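Local atomic coordinates of lactate racemase apoprotein (Thermoanaerobacterium thermosaccharolyticum, PDB entry 2YJG), a protein that catalyses the interconversion of D- and L-lactate, relying on a nickel pincer cofactor derived from nicotinic acid mononucleotide that the apoprotein lacks. Residues A[173-178]-A[296-301]; A[302-307]-A[363-368]; A[197-202]-A[218-223]; A[321-324]-A[328-331]. All coordinates share one frame; numbering follows the deposited sequence.

Interaction 1 (A[173-178]-A[296-301])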
loop_
_atom_site.group_PDB
_atom_site.type_symbol
_atom_site.label_atom_id
_atom_site.label_comp_id
_atom_site.label_asym_id
_atom_site.label_seq_id
_atom_site.Cartn_x
_atom_site.Cartn_y
_atom_site.Cartn_z
ATOM N N PRO A 173 3.167 23.924 19.260
ATOM C CA PRO A 173 3.177 25.331 18.933
ATOM C C PRO A 173 3.543 25.517 17.486
ATOM O O PRO A 173 4.221 24.672 16.924
ATOM C CB PRO A 173 4.308 25.869 19.812
ATOM C CG PRO A 173 4.343 24.915 20.987
ATOM C CD PRO A 173 4.076 23.618 20.374
ATOM N N HIS A 174 3.141 26.624 16.903
ATOM C CA HIS A 174 3.538 26.960 15.519
ATOM C C HIS A 174 3.823 28.441 15.438
ATOM O O HIS A 174 2.996 29.297 15.892
ATOM C CB HIS A 174 2.454 26.508 14.535
ATOM C CG HIS A 174 2.765 26.865 13.125
ATOM N ND1 HIS A 174 3.164 25.952 12.166
ATOM C CD2 HIS A 174 2.756 28.073 12.518
ATOM C CE1 HIS A 174 3.381 26.603 11.023
ATOM N NE2 HIS A 174 3.141 27.884 11.223
ATOM N N PHE A 175 4.958 28.778 14.849
ATOM C CA PHE A 175 5.503 30.114 14.954
ATOM C C PHE A 175 4.734 31.247 14.238
ATOM O O PHE A 175 5.040 32.434 14.472
ATOM C CB PHE A 175 6.970 30.145 14.592
ATOM C CG PHE A 175 7.307 29.960 13.106
ATOM C CD1 PHE A 175 6.611 29.057 12.302
ATOM C CD2 PHE A 175 8.374 30.644 12.559
ATOM C CE1 PHE A 175 6.953 28.911 11.006
ATOM C CE2 PHE A 175 8.739 30.469 11.229
ATOM C CZ PHE A 175 8.009 29.543 10.475
ATOM N N PHE A 176 3.792 30.914 13.362
ATOM C CA PHE A 176 2.850 31.971 12.894
ATOM C C PHE A 176 1.370 31.625 12.902
ATOM O O PHE A 176 0.584 32.530 12.889
ATOM C CB PHE A 176 3.265 32.565 11.523
ATOM C CG PHE A 176 3.381 31.582 10.418
ATOM C CD1 PHE A 176 2.264 31.224 9.681
ATOM C CD2 PHE A 176 4.632 31.084 10.030
ATOM C CE1 PHE A 176 2.349 30.339 8.608
ATOM C CE2 PHE A 176 4.746 30.203 8.952
ATOM C CZ PHE A 176 3.618 29.815 8.240
ATOM N N ALA A 177 0.988 30.352 12.875
ATOM C CA ALA A 177 -0.397 29.947 13.054
ATOM C C ALA A 177 -0.785 29.710 14.516
ATOM O O ALA A 177 -1.909 29.342 14.798
ATOM C CB ALA A 177 -0.689 28.654 12.252
ATOM N N GLY A 178 0.157 29.904 15.438
ATOM C CA GLY A 178 -0.115 29.791 16.880
ATOM C C GLY A 178 0.082 28.387 17.358
ATOM O O GLY A 178 0.962 28.101 18.194
ATOM N N SER A 296 15.057 26.217 10.683
ATOM C CA SER A 296 15.725 26.852 11.854
ATOM C C SER A 296 15.256 28.269 12.189
ATOM O O SER A 296 15.433 28.727 13.332
ATOM C CB SER A 296 17.229 26.871 11.650
ATOM O OG SER A 296 17.637 27.953 10.791
ATOM N N VAL A 297 14.614 28.936 11.230
ATOM C CA VAL A 297 13.912 30.187 11.533
ATOM C C VAL A 297 12.902 29.991 12.677
ATOM O O VAL A 297 12.671 30.923 13.421
ATOM C CB VAL A 297 13.239 30.748 10.286
ATOM C CG1 VAL A 297 12.541 32.177 10.554
ATOM C CG2 VAL A 297 14.265 30.855 9.126
ATOM N N LYS A 298 12.303 28.817 12.828
ATOM C CA LYS A 298 11.360 28.546 13.950
ATOM C C LYS A 298 11.975 28.741 15.353
ATOM O O LYS A 298 11.469 29.569 16.177
ATOM C CB LYS A 298 10.733 27.193 13.813
ATOM C CG LYS A 298 9.908 27.030 12.480
ATOM C CD LYS A 298 9.486 25.631 12.261
ATOM C CE LYS A 298 8.584 25.476 11.034
ATOM N NZ LYS A 298 8.067 24.043 10.882
ATOM N N GLY A 299 13.100 28.080 15.579
ATOM C CA GLY A 299 13.899 28.237 16.830
ATOM C C GLY A 299 14.397 29.664 16.996
ATOM O O GLY A 299 14.489 30.208 18.093
ATOM N N MET A 300 14.764 30.312 15.888
ATOM C CA MET A 300 15.203 31.684 15.991
ATOM C C MET A 300 14.146 32.642 16.536
ATOM O O MET A 300 14.496 33.643 17.221
ATOM C CB MET A 300 15.650 32.240 14.631
ATOM C CG MET A 300 16.818 31.509 13.966
ATOM S SD MET A 300 17.247 32.291 12.407
ATOM C CE MET A 300 18.388 31.077 11.793
ATOM N N THR A 301 12.879 32.357 16.212
ATOM C CA THR A 301 11.761 33.174 16.741
ATOM C C THR A 301 11.644 33.052 18.271
ATOM O O THR A 301 11.223 34.009 18.911
ATOM C CB THR A 301 10.351 32.884 16.122
ATOM O OG1 THR A 301 9.868 31.581 16.477
ATOM C CG2 THR A 301 10.328 33.152 14.566
#
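Thr301 OG1 donates to Lys298 O, 2.6 Å away, a bond that lies in the carbonyl plane and meets the C=O at 146°. With its hydroxyl tied back to its own helix, Thr301 turns carbon toward Phe175: its CG2 stands in the plane of the ring, 3.8 Å from Phe175 CD2, while OG1 merely passes the Phe175 CB at 3.7 Å. Lys298 covers a face of the same ring. Its CG sits 3.6 Å above the Phe175 centroid and only 5° off the normal, a CH-pi contact, and the extended chain then runs on across the rim, with Lys298 CE 3.8 Å from Phe175 CE1. The torsion that sets CG of Phe175 between its backbone N and carbonyl carbon (chi1 72°) brings the ring under that chain, and Phe176 CD2 backs the opposite face near its rim. The Lys298 amino group is held by Gln295, and both residues probably bind substrate. His174, a probable proton donor/acceptor, lies on the other segment; its ND1 is 5.4 Å from Lys298 NZ, while its NE2 rests over the centre of the Phe176 ring. Phe175 thus touches both, its CD1 over a face of the His174 imidazole, at what is probably the active site. In the fold, the tight antiparallel hairpin of strands 173-174 and 178-179, in the N-terminal half, meets helix 293-305 of the C-terminal half; helix 357-369 touches Phe175, Phe176 and Thr301, and helix 219-230 touches Phe176 through Ile220.

Interaction 2 (A[302-307]-A[363-368]); sequences AGEAAC and LARILI
Between residues 302-307, at the C-terminal end of helix 293-305, and residues 363-368 of helix 357-369, the nearest CA atoms are those of Glu304 and Ile366, 6.4 Å apart, and the CB of Glu304 points at the other segment. Reaching out as an extended chain, with CG opposite the backbone N (chi1 -178°), Glu304 presents both carboxylate oxygens to Arg365. The arginine answers side-on: NH2 donates to Glu304 OE1 and NE to Glu304 OE2, each bond 2.9 Å long and fairly straight. Both oxygens use their syn lone pairs, and the two flat groups are nearly coplanar, 14° apart. A bend at chi3 of Arg365 (78°) swings the guanidinium edge into this position. Alongside the carboxylate, Ile366 CG1 packs 3.7 Å from Glu304 CD, giving the acid an apolar flank. A water links Glu304 OE2 to the backbone Arg365 O, which it reaches at 3.0 Å. Such a bidentate pair restrains the rotation of both groups more than a single bond would be expected to. The carboxylate is likely to stay ionised, and its charge probably offsets the close approach of Arg211 to the NH1 of Arg365.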
loop_
_atom_site.group_PDB
_atom_site.type_symbol
_atom_site.label_atom_id
_atom_site.label_comp_id
_atom_site.label_asym_id
_atom_site.label_seq_id
_atom_site.Cartn_x
_atom_site.Cartn_y
_atom_site.Cartn_z
ATOM N N ALA A 302 11.983 31.879 18.838
ATOM C CA ALA A 302 11.966 31.684 20.300
ATOM C C ALA A 302 13.120 32.543 20.834
ATOM O O ALA A 302 12.946 33.238 21.826
ATOM C CB ALA A 302 12.177 30.194 20.666
ATOM N N GLY A 303 14.263 32.512 20.143
ATOM C CA GLY A 303 15.357 33.463 20.390
ATOM C C GLY A 303 14.967 34.934 20.408
ATOM O O GLY A 303 15.310 35.710 21.348
ATOM N N GLU A 304 14.262 35.352 19.352
ATOM C CA GLU A 304 13.867 36.712 19.158
ATOM C C GLU A 304 13.068 37.222 20.358
ATOM O O GLU A 304 13.306 38.319 20.819
ATOM C CB GLU A 304 12.944 36.785 17.933
ATOM C CG GLU A 304 12.441 38.173 17.523
ATOM C CD GLU A 304 11.419 38.062 16.366
ATOM O OE1 GLU A 304 10.775 37.018 16.248
ATOM O OE2 GLU A 304 11.229 39.032 15.596
ATOM N N ALA A 305 12.105 36.427 20.798
ATOM C CA ALA A 305 11.235 36.742 21.887
ATOM C C ALA A 305 11.962 36.855 23.248
ATOM O O ALA A 305 11.490 37.592 24.114
ATOM C CB ALA A 305 10.125 35.733 21.942
ATOM N N ALA A 306 13.111 36.200 23.398
ATOM C CA ALA A 306 13.919 36.281 24.632
ATOM C C ALA A 306 15.111 37.173 24.554
ATOM O O ALA A 306 15.929 37.171 25.500
ATOM C CB ALA A 306 14.402 34.870 25.046
ATOM N N CYS A 307 15.257 37.912 23.446
ATOM C CA CYS A 307 16.421 38.726 23.203
ATOM C C CYS A 307 16.030 40.221 23.234
ATOM O O CYS A 307 14.953 40.610 22.772
ATOM C CB CYS A 307 17.000 38.332 21.855
ATOM S SG CYS A 307 18.641 38.822 21.544
ATOM N N LEU A 363 12.453 35.543 8.897
ATOM C CA LEU A 363 13.889 35.676 9.197
ATOM C C LEU A 363 14.357 37.116 9.040
ATOM O O LEU A 363 15.088 37.632 9.900
ATOM C CB LEU A 363 14.706 34.730 8.321
ATOM C CG LEU A 363 16.222 34.741 8.429
ATOM C CD1 LEU A 363 16.595 34.333 9.909
ATOM C CD2 LEU A 363 16.883 33.800 7.387
ATOM N N ALA A 364 13.893 37.826 7.981
ATOM C CA ALA A 364 14.206 39.235 7.858
ATOM C C ALA A 364 13.723 40.061 9.075
ATOM O O ALA A 364 14.435 40.899 9.555
ATOM C CB ALA A 364 13.710 39.868 6.459
ATOM N N ARG A 365 12.529 39.808 9.573
ATOM C CA ARG A 365 12.013 40.500 10.779
ATOM C C ARG A 365 13.052 40.334 11.912
ATOM O O ARG A 365 13.448 41.307 12.567
ATOM C CB ARG A 365 10.652 39.940 11.194
ATOM C CG ARG A 365 10.105 40.580 12.397
ATOM C CD ARG A 365 8.856 39.938 12.836
ATOM N NE ARG A 365 9.137 38.678 13.558
ATOM C CZ ARG A 365 8.377 37.597 13.541
ATOM N NH1 ARG A 365 7.274 37.510 12.786
ATOM N NH2 ARG A 365 8.770 36.537 14.221
ATOM N N ILE A 366 13.554 39.102 12.100
ATOM C CA ILE A 366 14.554 38.856 13.160
ATOM C C ILE A 366 15.827 39.615 12.950
ATOM O O ILE A 366 16.246 40.319 13.808
ATOM C CB ILE A 366 14.833 37.356 13.311
ATOM C CG1 ILE A 366 13.542 36.709 13.688
ATOM C CG2 ILE A 366 15.881 37.045 14.442
ATOM C CD1 ILE A 366 13.615 35.177 13.634
ATOM N N LEU A 367 16.402 39.522 11.767
ATOM C CA LEU A 367 17.676 40.063 11.467
ATOM C C LEU A 367 17.710 41.584 11.370
ATOM O O LEU A 367 18.800 42.191 11.314
ATOM C CB LEU A 367 18.184 39.411 10.166
ATOM C CG LEU A 367 18.392 37.910 10.080
ATOM C CD1 LEU A 367 18.900 37.474 8.662
ATOM C CD2 LEU A 367 19.401 37.498 11.129
ATOM N N ILE A 368 16.546 42.221 11.266
ATOM C CA ILE A 368 16.499 43.679 11.266
ATOM C C ILE A 368 16.779 44.215 12.649
ATOM O O ILE A 368 17.391 45.258 12.730
ATOM C CB ILE A 368 15.141 44.244 10.780
ATOM C CG1 ILE A 368 14.983 43.980 9.272
ATOM C CG2 ILE A 368 15.049 45.789 11.038
ATOM C CD1 ILE A 368 13.558 44.127 8.846
HETATM O O HOH W 1 12.737 41.023 15.511
#

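Interaction 3 (A[197-202]-A[218-223])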
loop_
_atom_site.group_PDB
_atom_site.type_symbol
_atom_site.label_atom_id
_atom_site.label_comp_id
_atom_site.label_asym_id
_atom_site.label_seq_id
_atom_site.Cartn_x
_atom_site.Cartn_y
_atom_site.Cartn_z
ATOM N N LEU A 197 -1.199 29.516 -0.545
ATOM C CA LEU A 197 -0.233 30.599 -0.662
ATOM C C LEU A 197 -0.847 31.890 -0.126
ATOM O O LEU A 197 -0.181 32.633 0.611
ATOM C CB LEU A 197 0.198 30.722 -2.138
ATOM C CG LEU A 197 1.086 29.631 -2.652
ATOM C CD1 LEU A 197 1.374 29.652 -4.162
ATOM C CD2 LEU A 197 2.467 29.652 -1.962
ATOM N N ALA A 198 -2.105 32.165 -0.405
ATOM C CA ALA A 198 -2.774 33.418 0.063
ATOM C C ALA A 198 -2.824 33.479 1.587
ATOM O O ALA A 198 -2.704 34.543 2.179
ATOM C CB ALA A 198 -4.213 33.561 -0.504
ATOM N N ASN A 199 -2.945 32.309 2.216
ATOM C CA ASN A 199 -2.992 32.177 3.658
ATOM C C ASN A 199 -1.583 32.436 4.283
ATOM O O ASN A 199 -1.453 32.545 5.511
ATOM C CB ASN A 199 -3.606 30.822 4.033
ATOM C CG ASN A 199 -3.938 30.693 5.512
ATOM O OD1 ASN A 199 -3.396 29.795 6.163
ATOM N ND2 ASN A 199 -4.780 31.579 6.047
ATOM N N HIS A 200 -0.548 32.600 3.458
ATOM C CA HIS A 200 0.794 32.931 3.939
ATOM C C HIS A 200 1.221 34.345 3.455
ATOM O O HIS A 200 2.429 34.685 3.494
ATOM C CB HIS A 200 1.804 31.909 3.443
ATOM C CG HIS A 200 1.591 30.524 3.953
ATOM N ND1 HIS A 200 2.406 29.942 4.912
ATOM C CD2 HIS A 200 0.719 29.568 3.579
ATOM C CE1 HIS A 200 2.027 28.691 5.112
ATOM N NE2 HIS A 200 0.985 28.447 4.345
ATOM N N CYS A 201 0.260 35.155 3.021
ATOM C CA CYS A 201 0.562 36.469 2.437
ATOM C C CYS A 201 1.329 37.388 3.371
ATOM O O CYS A 201 1.200 37.305 4.595
ATOM C CB CYS A 201 -0.709 37.182 1.927
ATOM S SG CYS A 201 -1.790 37.801 3.111
ATOM N N SER A 202 2.108 38.284 2.783
ATOM C CA SER A 202 2.935 39.214 3.569
ATOM C C SER A 202 2.135 40.059 4.596
ATOM O O SER A 202 2.638 40.337 5.686
ATOM C CB SER A 202 3.741 40.144 2.706
ATOM O OG SER A 202 2.868 41.023 2.032
ATOM N N ASN A 218 -5.299 36.564 15.556
ATOM C CA ASN A 218 -4.359 36.039 14.528
ATOM C C ASN A 218 -5.115 35.856 13.222
ATOM O O ASN A 218 -6.016 35.016 13.148
ATOM C CB ASN A 218 -3.695 34.700 14.964
ATOM C CG ASN A 218 -2.717 34.169 13.961
ATOM O OD1 ASN A 218 -2.748 34.564 12.789
ATOM N ND2 ASN A 218 -1.750 33.344 14.424
ATOM N N PRO A 219 -4.806 36.676 12.200
ATOM C CA PRO A 219 -5.672 36.652 11.017
ATOM C C PRO A 219 -5.534 35.390 10.181
ATOM O O PRO A 219 -6.461 35.065 9.470
ATOM C CB PRO A 219 -5.182 37.860 10.219
ATOM C CG PRO A 219 -3.750 38.011 10.598
ATOM C CD PRO A 219 -3.746 37.695 12.052
ATOM N N ILE A 220 -4.387 34.713 10.273
ATOM C CA ILE A 220 -4.151 33.444 9.575
ATOM C C ILE A 220 -5.122 32.431 10.140
ATOM O O ILE A 220 -5.889 31.768 9.428
ATOM C CB ILE A 220 -2.667 32.916 9.752
ATOM C CG1 ILE A 220 -1.720 33.913 9.135
ATOM C CG2 ILE A 220 -2.542 31.573 9.042
ATOM C CD1 ILE A 220 -0.238 33.847 9.461
ATOM N N HIS A 221 -5.131 32.377 11.454
ATOM C CA HIS A 221 -6.016 31.509 12.225
ATOM C C HIS A 221 -7.475 31.847 11.996
ATOM O O HIS A 221 -8.334 30.962 11.803
ATOM C CB HIS A 221 -5.664 31.613 13.690
ATOM C CG HIS A 221 -6.553 30.811 14.578
ATOM N ND1 HIS A 221 -6.610 29.434 14.529
ATOM C CD2 HIS A 221 -7.436 31.202 15.515
ATOM C CE1 HIS A 221 -7.476 29.018 15.430
ATOM N NE2 HIS A 221 -7.990 30.070 16.044
ATOM N N ARG A 222 -7.791 33.129 11.922
ATOM C CA ARG A 222 -9.178 33.531 11.622
ATOM C C ARG A 222 -9.694 32.978 10.288
ATOM O O ARG A 222 -10.825 32.486 10.214
ATOM C CB ARG A 222 -9.264 35.086 11.628
ATOM C CG ARG A 222 -10.672 35.615 11.363
ATOM C CD ARG A 222 -10.772 37.185 11.293
ATOM N NE ARG A 222 -12.148 37.624 10.959
ATOM C CZ ARG A 222 -12.500 38.852 10.528
ATOM N NH1 ARG A 222 -11.595 39.813 10.320
ATOM N NH2 ARG A 222 -13.780 39.125 10.285
ATOM N N ASP A 223 -8.900 33.094 9.222
ATOM C CA ASP A 223 -9.268 32.492 7.919
ATOM C C ASP A 223 -9.403 30.977 8.002
ATOM O O ASP A 223 -10.330 30.422 7.393
ATOM C CB ASP A 223 -8.305 32.935 6.782
ATOM C CG ASP A 223 -8.760 34.262 6.104
ATOM O OD1 ASP A 223 -9.652 34.989 6.667
ATOM O OD2 ASP A 223 -8.242 34.534 5.032
HETATM O O HOH W 2 -6.218 33.005 3.989
#
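Asn199 lays its amide against the CG2 methyl of Ile220, with OD1 3.5 Å and ND2 3.7 Å from that Ile220 CG2. The asparagine reaches the neighbouring helix because its CG stands opposite the backbone N (chi1 -169°), which carries the amide out of its own turn. Ile220 turns CG1 away from its carbonyl carbon, and it is the short branch, CG2, that meets the amide. The next helical turn supplies Asp223, whose CB lies 3.8 Å from Asn199 ND2. No direct hydrogen bond joins the segments; a water does so instead, accepting from Asn199 ND2 at 2.9 Å and donating to Asp223 OD2 at 2.7 Å. That carboxylate oxygen also bonds Ser149. Replaced by an alanine, Asn199 would probably leave the water without its N-H donor and open a gap beside the Ile220 methyl.

The partner helix is itself tied at its start. Asn218 OD1 accepts from Ile220 N at 3.0 Å, the donor tilted 30° from the carbonyl plane, and more weakly from His221 N, while Asn218 ND2 reaches Phe176 O. This is the classic asparagine N-cap, followed by proline. Across from it, Ala198 to Cys201 form a type I beta turn with Asn199 and His200 at its corners; the latter probably binds the nickel of the cofactor, so the contact joins a turn that probably carries a nickel ligand to the first turn of helix 219-230.

Interaction 4 (A[321-324]-A[328-331])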
loop_
_atom_site.group_PDB
_atom_site.type_symbol
_atom_site.label_atom_id
_atom_site.label_comp_id
_atom_site.label_asym_id
_atom_site.label_seq_id
_atom_site.Cartn_x
_atom_site.Cartn_y
_atom_site.Cartn_z
ATOM N N ASP A 321 20.719 19.229 5.456
ATOM C CA ASP A 321 20.170 19.369 4.112
ATOM C C ASP A 321 20.337 20.750 3.491
ATOM O O ASP A 321 19.841 20.967 2.374
ATOM C CB ASP A 321 18.707 18.951 4.097
ATOM C CG ASP A 321 18.516 17.481 4.462
ATOM O OD1 ASP A 321 19.444 16.675 4.254
ATOM O OD2 ASP A 321 17.437 17.113 4.919
ATOM N N GLY A 322 21.089 21.644 4.134
ATOM C CA GLY A 322 21.448 22.904 3.531
ATOM C C GLY A 322 20.402 23.962 3.848
ATOM O O GLY A 322 19.848 23.937 4.961
ATOM N N HIS A 323 20.102 24.870 2.907
ATOM C CA HIS A 323 19.253 26.027 3.222
ATOM C C HIS A 323 17.792 25.728 3.276
ATOM O O HIS A 323 17.074 26.494 3.874
ATOM C CB HIS A 323 19.503 27.267 2.337
ATOM C CG HIS A 323 19.521 26.962 0.867
ATOM N ND1 HIS A 323 18.464 26.363 0.210
ATOM C CD2 HIS A 323 20.465 27.204 -0.079
ATOM C CE1 HIS A 323 18.778 26.190 -1.067
ATOM N NE2 HIS A 323 19.990 26.694 -1.268
ATOM N N GLY A 324 17.346 24.609 2.705
ATOM C CA GLY A 324 15.956 24.233 2.745
ATOM C C GLY A 324 14.968 24.917 1.774
ATOM O O GLY A 324 13.737 24.686 1.861
ATOM N N PHE A 328 13.697 30.857 -0.664
ATOM C CA PHE A 328 14.046 31.345 0.680
ATOM C C PHE A 328 15.425 31.921 0.662
ATOM O O PHE A 328 15.621 33.037 1.093
ATOM C CB PHE A 328 13.931 30.157 1.661
ATOM C CG PHE A 328 14.518 30.419 3.039
ATOM C CD1 PHE A 328 13.974 31.376 3.881
ATOM C CD2 PHE A 328 15.541 29.607 3.529
ATOM C CE1 PHE A 328 14.495 31.563 5.175
ATOM C CE2 PHE A 328 16.063 29.774 4.801
ATOM C CZ PHE A 328 15.557 30.760 5.631
ATOM N N TYR A 329 16.398 31.157 0.136
ATOM C CA TYR A 329 17.799 31.560 0.112
ATOM C C TYR A 329 18.050 32.815 -0.757
ATOM O O TYR A 329 18.758 33.763 -0.361
ATOM C CB TYR A 329 18.589 30.382 -0.409
ATOM C CG TYR A 329 20.033 30.610 -0.693
ATOM C CD1 TYR A 329 20.899 31.091 0.281
ATOM C CD2 TYR A 329 20.570 30.304 -1.971
ATOM C CE1 TYR A 329 22.260 31.274 0.007
ATOM C CE2 TYR A 329 21.927 30.460 -2.228
ATOM C CZ TYR A 329 22.776 30.927 -1.232
ATOM O OH TYR A 329 24.119 31.103 -1.510
ATOM N N ARG A 330 17.485 32.783 -1.947
ATOM C CA ARG A 330 17.622 33.810 -3.003
ATOM C C ARG A 330 17.080 35.174 -2.559
ATOM O O ARG A 330 17.606 36.171 -2.930
ATOM C CB ARG A 330 16.886 33.307 -4.249
ATOM C CG ARG A 330 17.046 34.032 -5.609
ATOM C CD ARG A 330 16.204 33.291 -6.784
ATOM N NE ARG A 330 14.892 32.705 -6.359
ATOM C CZ ARG A 330 14.176 31.787 -7.036
ATOM N NH1 ARG A 330 14.592 31.316 -8.227
ATOM N NH2 ARG A 330 13.021 31.319 -6.513
ATOM N N TRP A 331 16.082 35.212 -1.700
ATOM C CA TRP A 331 15.627 36.483 -1.159
ATOM C C TRP A 331 16.778 37.232 -0.542
ATOM O O TRP A 331 16.901 38.381 -0.808
ATOM C CB TRP A 331 14.500 36.310 -0.124
ATOM C CG TRP A 331 13.154 36.106 -0.719
ATOM C CD1 TRP A 331 12.362 35.012 -0.595
ATOM C CD2 TRP A 331 12.382 37.076 -1.446
ATOM N NE1 TRP A 331 11.175 35.224 -1.252
ATOM C CE2 TRP A 331 11.152 36.504 -1.740
ATOM C CE3 TRP A 331 12.640 38.389 -1.874
ATOM C CZ2 TRP A 331 10.193 37.159 -2.538
ATOM C CZ3 TRP A 331 11.661 39.053 -2.646
ATOM C CH2 TRP A 331 10.459 38.471 -2.891
#
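The imidazole of His323 overlaps one face of the Tyr329 ring in an offset stack, the planes 15° apart and the centroids separated by 4.6 Å. The overlap is partial: the leading atom is His323 CD2, 3.5 Å from Tyr329 CG, so it is the near rim of the phenol that is covered. In return Tyr329 CB sits over the imidazole, 3.8 Å from the His323 ring centroid, adding a CH-pi contact. With CG between the backbone N and carbonyl carbon (chi1 49°), the histidine folds its ring toward the helix that follows only a few residues later. Its carbonyl faces another aromatic group: His323 O approaches the edge of the Phe328 ring, 3.5 Å from Phe328 CD2.

Polar ends are met outside the pair. His323 ND1 accepts from the backbone N of Gly325, and the Tyr329 hydroxyl bonds Asp386, while Tyr383 meets both stacked rings. Substituting a leucine for His323 would probably leave the Tyr329 face without its flat partner and the Gly325 N-H without its acceptor. The loop after strand 311-316 is thereby folded onto helix 326-333 just as that helix begins. Because ND1 takes up an N-H, a neutral His323 would be expected to hold its proton on NE2; if the ring is neutral, the stack probably rests mainly on dispersion, and the ND1 bond is likely to limit the turning of the imidazole.

Overall arrangement
Interaction 1, about 7 Å from the chain centre, is the hub, where the N-terminal half meets the C-terminal half. Interaction 2, centred about 10 Å away, continues along the same helix 293-305 and touches interaction 1 where Met300 packs on Leu363 and Ile366. Interaction 3 lies within the chain span between the segments of interaction 1, which it meets through Phe176 with His200 and Ile220. Interaction 4 likewise falls within the span bridged by interaction 2, and its Phe328 packs on Val297 and Leu363. Interactions 3 and 4, centres about 23 Å apart, do not touch. Probable catalytic and nickel-binding residues thus gather at this junction, with a salt bridge and aromatic stack on its C-terminal side.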